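Side-chain contacts in chemotaxis protein CheX (Vibrio vulnificus, PDB 6VPW), which probably acts in chemotaxis signalling as a CheX-family phosphatase, removing the phosphoryl group from the response regulator CheY: residues S14-L19 and L27-P32; G101-L106 and F111-A116; I137-S142 and A148-C153. All blocks are in the same frame, centred on the assembly; numbering follows the deposited sequence. Where two conformers were deposited one is given.

Interaction 1: residues S14-L19 and L27-P32; sequences SLMNVL and LKPQKP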
loop_
_atom_site.group_PDB
_atom_site.type_symbol
_atom_site.label_atom_id
_atom_site.label_comp_id
_atom_site.label_asym_id
_atom_site.label_seq_id
_atom_site.Cartn_x
_atom_site.Cartn_y
_atom_site.Cartn_z
ATOM N N SER A 14 10.562 -8.701 14.077
ATOM C CA SER A 14 11.143 -8.855 12.719
ATOM C C SER A 14 11.757 -7.538 12.222
ATOM O O SER A 14 12.873 -7.600 11.663
ATOM C CB SER A 14 10.127 -9.383 11.749
ATOM O OG SER A 14 10.746 -9.721 10.527
ATOM N N LEU A 15 11.067 -6.402 12.384
ATOM C CA LEU A 15 11.660 -5.112 11.919
ATOM C C LEU A 15 12.930 -4.824 12.729
ATOM O O LEU A 15 13.927 -4.412 12.139
ATOM C CB LEU A 15 10.675 -3.947 12.061
ATOM C CG LEU A 15 11.262 -2.571 11.730
ATOM C CD1 LEU A 15 11.729 -2.500 10.285
ATOM C CD2 LEU A 15 10.266 -1.464 12.004
ATOM N N MET A 16 12.879 -5.037 14.037
ATOM C CA MET A 16 14.077 -4.726 14.863
ATOM C C MET A 16 15.230 -5.646 14.467
ATOM O O MET A 16 16.366 -5.137 14.345
ATOM C CB MET A 16 13.766 -4.879 16.351
ATOM C CG MET A 16 12.786 -3.840 16.846
ATOM S SD MET A 16 12.376 -4.050 18.575
ATOM C CE MET A 16 14.014 -3.913 19.307
ATOM N N ASN A 17 14.956 -6.932 14.252
ATOM C CA ASN A 17 16.042 -7.894 13.908
ATOM C C ASN A 17 16.588 -7.632 12.505
ATOM O O ASN A 17 17.808 -7.812 12.313
ATOM C CB ASN A 17 15.569 -9.335 14.082
ATOM C CG ASN A 17 15.291 -9.632 15.536
ATOM O OD1 ASN A 17 15.810 -8.937 16.403
ATOM N ND2 ASN A 17 14.476 -10.635 15.807
ATOM N N VAL A 18 15.733 -7.219 11.564
ATOM C CA VAL A 18 16.204 -6.955 10.177
ATOM C C VAL A 18 17.158 -5.754 10.225
ATOM O O VAL A 18 18.272 -5.844 9.640
ATOM C CB VAL A 18 15.030 -6.737 9.192
ATOM C CG1 VAL A 18 15.498 -6.151 7.877
ATOM C CG2 VAL A 18 14.251 -8.018 8.935
ATOM N N LEU A 19 16.777 -4.694 10.936
ATOM C CA LEU A 19 17.635 -3.485 10.958
ATOM C C LEU A 19 18.890 -3.704 11.805
ATOM O O LEU A 19 19.951 -3.155 11.437
ATOM C CB LEU A 19 16.808 -2.304 11.459
ATOM C CG LEU A 19 15.663 -1.901 10.529
ATOM C CD1 LEU A 19 14.952 -0.685 11.068
ATOM C CD2 LEU A 19 16.163 -1.646 9.115
ATOM N N LEU A 27 16.576 0.097 16.605
ATOM C CA LEU A 27 15.354 0.917 16.804
ATOM C C LEU A 27 14.889 0.772 18.250
ATOM O O LEU A 27 15.033 -0.333 18.821
ATOM C CB LEU A 27 14.238 0.466 15.867
ATOM C CG LEU A 27 14.394 0.846 14.402
ATOM C CD1 LEU A 27 13.103 0.548 13.655
ATOM C CD2 LEU A 27 14.769 2.313 14.250
ATOM N N LYS A 28 14.360 1.865 18.799
ATOM C CA LYS A 28 13.792 1.903 20.161
ATOM C C LYS A 28 12.287 1.723 20.023
ATOM O O LYS A 28 11.591 2.620 19.556
ATOM C CB LYS A 28 14.158 3.220 20.855
ATOM C CG LYS A 28 13.327 3.584 22.079
ATOM C CD LYS A 28 13.424 2.606 23.226
ATOM C CE LYS A 28 12.508 2.961 24.381
ATOM N NZ LYS A 28 12.787 4.309 24.937
ATOM N N PRO A 29 11.745 0.544 20.382
ATOM C CA PRO A 29 10.307 0.321 20.295
ATOM C C PRO A 29 9.535 1.019 21.416
ATOM O O PRO A 29 9.988 0.981 22.531
ATOM C CB PRO A 29 10.163 -1.201 20.456
ATOM C CG PRO A 29 11.384 -1.606 21.262
ATOM C CD PRO A 29 12.479 -0.648 20.834
ATOM N N GLN A 30 8.450 1.701 21.056
ATOM C CA GLN A 30 7.494 2.246 22.048
ATOM C C GLN A 30 6.422 1.164 22.207
ATOM O O GLN A 30 6.403 0.247 21.374
ATOM C CB GLN A 30 6.916 3.594 21.605
ATOM C CG GLN A 30 7.891 4.757 21.740
ATOM C CD GLN A 30 9.022 4.709 20.740
ATOM O OE1 GLN A 30 8.819 4.446 19.559
ATOM N NE2 GLN A 30 10.228 4.999 21.200
ATOM N N LYS A 31 5.575 1.252 23.227
ATOM C CA LYS A 31 4.517 0.227 23.446
ATOM C C LYS A 31 3.508 0.262 22.298
ATOM O O LYS A 31 2.952 1.318 21.981
ATOM C CB LYS A 31 3.824 0.471 24.793
ATOM C CG LYS A 31 2.655 -0.458 25.091
ATOM C CD LYS A 31 2.130 -0.358 26.514
ATOM C CE LYS A 31 3.120 -0.864 27.541
ATOM N NZ LYS A 31 2.535 -0.886 28.902
ATOM N N PRO A 32 3.256 -0.876 21.607
ATOM C CA PRO A 32 2.243 -0.905 20.554
ATOM C C PRO A 32 0.874 -0.575 21.158
ATOM O O PRO A 32 0.701 -0.747 22.342
ATOM C CB PRO A 32 2.297 -2.336 20.006
ATOM C CG PRO A 32 3.701 -2.791 20.358
ATOM C CD PRO A 32 3.975 -2.157 21.713
HETATM O O HOH W 1 16.737 -2.463 15.153
#

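Interaction 2: residues G101-L106 and F111-A116; sequences GAKRIL and FDFDMA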
loop_
_atom_site.group_PDB
_atom_site.type_symbol
_atom_site.label_atom_id
_atom_site.label_comp_id
_atom_site.label_asym_id
_atom_site.label_seq_id
_atom_site.Cartn_x
_atom_site.Cartn_y
_atom_site.Cartn_z
ATOM N N GLY A 101 10.041 -12.869 7.610
ATOM C CA GLY A 101 10.385 -13.327 8.967
ATOM C C GLY A 101 9.135 -13.541 9.832
ATOM O O GLY A 101 9.073 -14.561 10.533
ATOM N N ALA A 102 8.204 -12.584 9.839
ATOM C CA ALA A 102 6.949 -12.695 10.616
ATOM C C ALA A 102 6.168 -13.932 10.147
ATOM O O ALA A 102 5.665 -14.703 10.991
ATOM C CB ALA A 102 6.137 -11.429 10.453
ATOM N N LYS A 103 6.092 -14.117 8.832
ATOM C CA LYS A 103 5.375 -15.264 8.220
ATOM C C LYS A 103 5.974 -16.586 8.719
ATOM O O LYS A 103 5.217 -17.514 9.027
ATOM C CB LYS A 103 5.500 -15.197 6.695
ATOM C CG LYS A 103 4.964 -16.407 5.940
ATOM C CD LYS A 103 5.091 -16.251 4.435
ATOM C CE LYS A 103 5.177 -17.580 3.709
ATOM N NZ LYS A 103 3.947 -18.374 3.837
ATOM N N ARG A 104 7.303 -16.663 8.775
ATOM C CA ARG A 104 7.975 -17.914 9.207
ATOM C C ARG A 104 7.652 -18.162 10.685
ATOM O O ARG A 104 7.319 -19.315 11.028
ATOM C CB ARG A 104 9.483 -17.845 8.940
ATOM C CG ARG A 104 10.176 -19.197 9.056
ATOM C CD ARG A 104 11.678 -19.184 8.818
ATOM N NE ARG A 104 12.089 -18.827 7.464
ATOM C CZ ARG A 104 12.080 -19.657 6.426
ATOM N NH1 ARG A 104 11.641 -20.895 6.562
ATOM N NH2 ARG A 104 12.496 -19.241 5.243
ATOM N N ILE A 105 7.688 -17.107 11.510
ATOM C CA ILE A 105 7.411 -17.249 12.974
ATOM C C ILE A 105 5.934 -17.631 13.187
ATOM O O ILE A 105 5.658 -18.595 13.921
ATOM C CB ILE A 105 7.816 -15.967 13.732
ATOM C CG1 ILE A 105 9.328 -15.743 13.628
ATOM C CG2 ILE A 105 7.363 -16.030 15.190
ATOM C CD1 ILE A 105 9.796 -14.340 13.975
ATOM N N LEU A 106 5.018 -16.911 12.551
ATOM C CA LEU A 106 3.565 -17.181 12.728
ATOM C C LEU A 106 3.195 -18.572 12.204
ATOM O O LEU A 106 2.268 -19.182 12.781
ATOM C CB LEU A 106 2.796 -16.055 12.038
ATOM C CG LEU A 106 2.783 -14.764 12.851
ATOM C CD1 LEU A 106 2.371 -13.571 12.011
ATOM C CD2 LEU A 106 1.871 -14.925 14.066
ATOM N N PHE A 111 -0.580 -19.855 12.248
ATOM C CA PHE A 111 -1.136 -18.625 11.615
ATOM C C PHE A 111 -0.479 -18.507 10.236
ATOM O O PHE A 111 0.648 -17.992 10.145
ATOM C CB PHE A 111 -0.885 -17.449 12.561
ATOM C CG PHE A 111 -1.426 -16.111 12.127
ATOM C CD1 PHE A 111 -0.776 -15.356 11.162
ATOM C CD2 PHE A 111 -2.555 -15.578 12.731
ATOM C CE1 PHE A 111 -1.272 -14.121 10.779
ATOM C CE2 PHE A 111 -3.036 -14.335 12.357
ATOM C CZ PHE A 111 -2.399 -13.614 11.377
ATOM N N ASP A 112 -1.150 -19.014 9.203
ATOM C CA ASP A 112 -0.532 -19.126 7.857
ATOM C C ASP A 112 -1.011 -18.022 6.913
ATOM O O ASP A 112 -2.244 -17.738 6.862
ATOM C CB ASP A 112 -0.858 -20.482 7.230
ATOM C CG ASP A 112 -0.293 -21.681 7.980
ATOM O OD1 ASP A 112 0.932 -21.741 8.160
ATOM O OD2 ASP A 112 -1.091 -22.537 8.375
ATOM N N PHE A 113 -0.079 -17.467 6.139
ATOM C CA PHE A 113 -0.475 -16.476 5.103
ATOM C C PHE A 113 0.597 -16.419 4.022
ATOM O O PHE A 113 1.754 -16.826 4.283
ATOM C CB PHE A 113 -0.729 -15.093 5.711
ATOM C CG PHE A 113 0.472 -14.432 6.335
ATOM C CD1 PHE A 113 1.398 -13.765 5.551
ATOM C CD2 PHE A 113 0.671 -14.476 7.709
ATOM C CE1 PHE A 113 2.507 -13.162 6.121
ATOM C CE2 PHE A 113 1.758 -13.839 8.280
ATOM C CZ PHE A 113 2.688 -13.204 7.484
ATOM N N ASP A 114 0.195 -15.947 2.842
ATOM C CA ASP A 114 1.114 -15.717 1.698
ATOM C C ASP A 114 1.156 -14.208 1.466
ATOM O O ASP A 114 0.128 -13.550 1.758
ATOM C CB ASP A 114 0.650 -16.476 0.460
ATOM C CG ASP A 114 0.653 -17.978 0.657
ATOM O OD1 ASP A 114 1.720 -18.509 1.027
ATOM O OD2 ASP A 114 -0.424 -18.584 0.488
ATOM N N MET A 115 2.288 -13.687 0.993
ATOM C CA MET A 115 2.420 -12.214 0.807
ATOM C C MET A 115 2.204 -11.847 -0.656
ATOM O O MET A 115 2.528 -12.660 -1.537
ATOM C CB MET A 115 3.823 -11.712 1.156
ATOM C CG MET A 115 4.445 -12.377 2.338
ATOM S SD MET A 115 6.208 -11.968 2.360
ATOM C CE MET A 115 6.840 -13.503 3.020
ATOM N N ALA A 116 1.725 -10.633 -0.861
ATOM C CA ALA A 116 1.592 -10.039 -2.199
ATOM C C ALA A 116 2.945 -9.380 -2.511
ATOM O O ALA A 116 3.948 -9.809 -1.942
ATOM C CB ALA A 116 0.455 -9.058 -2.203
HETATM O O HOH W 2 2.641 -17.699 8.140
#

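Interaction 3: residues I137-S142 and A148-C153; sequences IIMPFS and AFIEIC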
loop_
_atom_site.group_PDB
_atom_site.type_symbol
_atom_site.label_atom_id
_atom_site.label_comp_id
_atom_site.label_asym_id
_atom_site.label_seq_id
_atom_site.Cartn_x
_atom_site.Cartn_y
_atom_site.Cartn_z
ATOM N N ILE A 137 -3.364 -2.018 14.584
ATOM C CA ILE A 137 -2.309 -1.877 15.630
ATOM C C ILE A 137 -1.181 -1.014 15.059
ATOM O O ILE A 137 -0.760 -1.270 13.900
ATOM C CB ILE A 137 -1.781 -3.258 16.060
ATOM C CG1 ILE A 137 -2.900 -4.205 16.511
ATOM C CG2 ILE A 137 -0.704 -3.104 17.127
ATOM C CD1 ILE A 137 -3.646 -3.736 17.728
ATOM N N ILE A 138 -0.759 0.004 15.808
ATOM C CA ILE A 138 0.397 0.845 15.391
ATOM C C ILE A 138 1.530 0.534 16.368
ATOM O O ILE A 138 1.255 0.452 17.569
ATOM C CB ILE A 138 0.067 2.352 15.336
ATOM C CG1 ILE A 138 1.272 3.165 14.848
ATOM C CG2 ILE A 138 -0.440 2.860 16.681
ATOM C CD1 ILE A 138 0.957 4.618 14.545
ATOM N N MET A 139 2.733 0.314 15.844
ATOM C CA MET A 139 3.919 0.008 16.678
ATOM C C MET A 139 4.941 1.106 16.400
ATOM O O MET A 139 5.604 1.074 15.364
ATOM C CB MET A 139 4.491 -1.367 16.311
ATOM C CG MET A 139 3.406 -2.437 16.094
ATOM S SD MET A 139 4.056 -4.032 15.520
ATOM C CE MET A 139 2.567 -4.742 14.823
ATOM N N PRO A 140 5.013 2.171 17.233
ATOM C CA PRO A 140 5.984 3.240 17.016
ATOM C C PRO A 140 7.422 2.832 17.367
ATOM O O PRO A 140 7.623 2.001 18.250
ATOM C CB PRO A 140 5.549 4.391 17.949
ATOM C CG PRO A 140 4.213 3.948 18.556
ATOM C CD PRO A 140 4.140 2.440 18.385
ATOM N N PHE A 141 8.383 3.476 16.708
ATOM C CA PHE A 141 9.826 3.237 16.955
ATOM C C PHE A 141 10.562 4.571 16.883
ATOM O O PHE A 141 10.105 5.497 16.164
ATOM C CB PHE A 141 10.435 2.281 15.927
ATOM C CG PHE A 141 9.881 0.880 15.924
ATOM C CD1 PHE A 141 8.786 0.555 15.141
ATOM C CD2 PHE A 141 10.479 -0.123 16.672
ATOM C CE1 PHE A 141 8.288 -0.739 15.120
ATOM C CE2 PHE A 141 9.986 -1.418 16.643
ATOM C CZ PHE A 141 8.892 -1.724 15.868
ATOM N N SER A 142 11.676 4.655 17.614
ATOM C CA SER A 142 12.474 5.897 17.631
ATOM C C SER A 142 13.969 5.583 17.488
ATOM O O SER A 142 14.393 4.428 17.749
ATOM C CB SER A 142 12.202 6.662 18.890
ATOM O OG SER A 142 12.656 5.930 20.010
ATOM N N ALA A 148 9.948 5.794 13.088
ATOM C CA ALA A 148 9.314 4.882 12.125
ATOM C C ALA A 148 8.086 4.288 12.797
ATOM O O ALA A 148 7.915 4.467 14.016
ATOM C CB ALA A 148 10.283 3.798 11.713
ATOM N N PHE A 149 7.244 3.627 12.023
ATOM C CA PHE A 149 6.152 2.896 12.694
ATOM C C PHE A 149 5.637 1.818 11.752
ATOM O O PHE A 149 5.703 1.962 10.507
ATOM C CB PHE A 149 5.060 3.830 13.222
ATOM C CG PHE A 149 4.508 4.789 12.212
ATOM C CD1 PHE A 149 3.480 4.404 11.361
ATOM C CD2 PHE A 149 5.022 6.070 12.104
ATOM C CE1 PHE A 149 2.974 5.289 10.414
ATOM C CE2 PHE A 149 4.521 6.949 11.154
ATOM C CZ PHE A 149 3.494 6.561 10.319
ATOM N N ILE A 150 5.230 0.729 12.374
ATOM C CA ILE A 150 4.564 -0.389 11.663
ATOM C C ILE A 150 3.076 -0.247 11.945
ATOM O O ILE A 150 2.713 0.074 13.109
ATOM C CB ILE A 150 5.052 -1.769 12.128
ATOM C CG1 ILE A 150 6.516 -2.000 11.774
ATOM C CG2 ILE A 150 4.162 -2.876 11.552
ATOM C CD1 ILE A 150 7.089 -3.236 12.413
ATOM N N GLU A 151 2.260 -0.418 10.911
ATOM C CA GLU A 151 0.803 -0.492 11.145
ATOM C C GLU A 151 0.374 -1.832 10.571
ATOM O O GLU A 151 0.889 -2.239 9.472
ATOM C CB GLU A 151 0.019 0.677 10.557
ATOM C CG GLU A 151 0.262 1.994 11.259
ATOM C CD GLU A 151 -0.713 3.075 10.828
ATOM O OE1 GLU A 151 -0.450 4.259 11.108
ATOM O OE2 GLU A 151 -1.735 2.726 10.230
ATOM N N ILE A 152 -0.522 -2.507 11.281
ATOM C CA ILE A 152 -0.937 -3.844 10.790
ATOM C C ILE A 152 -2.422 -4.018 11.081
ATOM O O ILE A 152 -2.911 -3.438 12.073
ATOM C CB ILE A 152 -0.037 -4.917 11.422
ATOM C CG1 ILE A 152 -0.070 -6.229 10.646
ATOM C CG2 ILE A 152 -0.359 -5.109 12.897
ATOM C CD1 ILE A 152 1.142 -7.086 10.923
ATOM N N CYS A 153 -3.105 -4.702 10.173
ATOM C CA CYS A 153 -4.558 -4.978 10.300
ATOM C C CYS A 153 -4.790 -6.367 9.714
ATOM O O CYS A 153 -4.374 -6.588 8.555
ATOM C CB CYS A 153 -5.402 -3.931 9.567
ATOM S SG CYS A 153 -7.179 -3.927 9.986
#

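Interaction 1: residues S14-L19 and L27-P32
Leu27 plugs into the side of helix 8-23 between Leu15 and Leu19, one turn apart on the same stripe of the helix. Here, within the alpha+beta fold of CheX, the helix packs on the entry to strand 28-34: it lies against the six-stranded antiparallel sheet, and this strand, which begins directly after Leu27, is outermost in the sheet within this chain. One methyl of Leu27 meets both leucines. Leu27 CD1 sits 3.9 Å from Leu15 CD2 and only 3.4 Å from Leu19 CD1, closer than methyl carbons usually come, so the fit at this point is tight. Leu19 reaches it because its CG stands anti to the carbonyl carbon (chi1 -65°), which turns the branch toward Leu27.

Met16 covers the next part of the chain. Its side chain runs straight to the sulfur and then bends at chi3 (59°), laying SD and the terminal methyl across the proline ring at about a right angle; SD comes within 3.8 Å of Pro29 CG, while CE reaches 3.8 Å from Leu27 O.

Further out, Leu67 of helix 65-76 packs on Leu27, Ile71 of that helix and Ile94 of helix 85-107 pack on Leu19, and Phe141 of strand 137-142 touches both Leu15 and Met16. The backbones themselves are joined through solvent: a single water donates to Met16 O at 2.8 Å and accepts from Leu27 N at 2.9 Å, bridging the helix and the residue just before the strand at the point where their CA atoms come nearest.

Interaction 2: residues G101-L106 and F111-A116
Lys103 and Leu106, on neighbouring turns of helix 85-107, hold the returning chain at Phe111 to Met115 by polar and apolar contacts together. Two of the polar contacts come from the ammonium group of Lys103. The side chain is extended as far as CE and bends at its last torsion (chi4 65°), which brings NZ 2.7 Å from Phe113 O in a hydrogen bond whose donor is tilted 21° from the carbonyl plane. The same nitrogen forms a looser salt bridge to Asp114 OD1 at 3.6 Å, so one cation serves two acceptors on consecutive residues. Near the helix end, Phe111 N donates to Leu106 O at 3.0 Å, approaching from above the carbonyl plane. Between these bonds a water donates to Lys103 O and to Phe111 O, with a weak third bond from Phe113 N.

Most of the apolar contacts use the aromatic rings. Lys103 CG lies over one face of the Phe113 ring, offset toward its rim, and Lys103 CB is 3.5 Å from Phe113 CZ; farther along, Lys103 CD meets Met115 CE at 3.6 Å. Leu106 lies alongside Phe111, both pointing the same way, and its CD1 is shared: 3.7 Å from Phe111 CD1 and 3.8 Å from Phe113 CE2, where it meets the edge of the second ring. Phe11 of helix 8-23 also packs on Leu106 and Phe113, and Phe154 meets Phe111 edge-to-face.

Val51 of the second subunit packs on Asp114, placing the start of this strand near the subunit interface. Together these contacts close the helix-loop-strand connection in which the long helix 85-107 turns back into strand 114-123, an outermost strand of the CheX sheet within the chain.

Interaction 3: residues I137-S142 and A148-C153
Ile150 meets Phe141 and Met139 where strands 137-142 and 148-153 run antiparallel, and all three side chains lie on the same face of the sheet. Ile150 is the middle of the row. With CG1 anti to the carbonyl carbon (chi1 -66°), its two branches diverge: CD1 goes to Phe141, 3.9 Å from CE1 of that ring, while CG2 lies 4.1 Å from Met139 CE. Met139 is extended beyond CG, and this carries its methyl past Ile150 to Ile152, where Met139 CE and Ile152 CG2 are 3.5 Å apart. Phe141 closes the other end, its ring edge near Phe149 CA. Helix 8-23 covers this apolar face, with Leu15 on Ile150, Leu12 on Met139 and Phe11 on Ile152.

Beneath the side chains the backbones pair closely. Met139 N donates to Ile150 O at 2.7 Å and Ile150 N returns a bond to Met139 O at 3.0 Å; similar reciprocal pairs join Ile137 with Ile152 and Phe141 with Ala148.

The other face carries Ile138 beside Glu151, a buried residue whose carboxylate forms a salt bridge with Lys35, and Ile138 CD1 also approaches Phe149 CD1 at 4.1 Å. Beyond Ile152, Cys153 is tied to Cys132 by a disulfide. This is a regular antiparallel beta hairpin, forming two adjacent inner strands of the six-stranded CheX sheet.

From the N terminus, interaction 1 closes first, where the chain leaves helix 8-23, turns and enters strand 28-34, outermost in the sheet within this chain. Interaction 2 follows, closing the short connection between helix 85-107 and strand 114-123, the other outermost strand of the chain, and interaction 3 closes the hairpin near the C terminus. The three lie in series, without nesting or crossing. In space interactions 1 and 3 are neighbours: strands 28-34 and 137-142 pair, with Lys28 N 2.8 Å from Ser142 O. Interaction 2 lies about 18 Å from each, centre to centre, yet it touches interaction 1 where Ser14 packs against Gly101 and Ala102, joining the two helices.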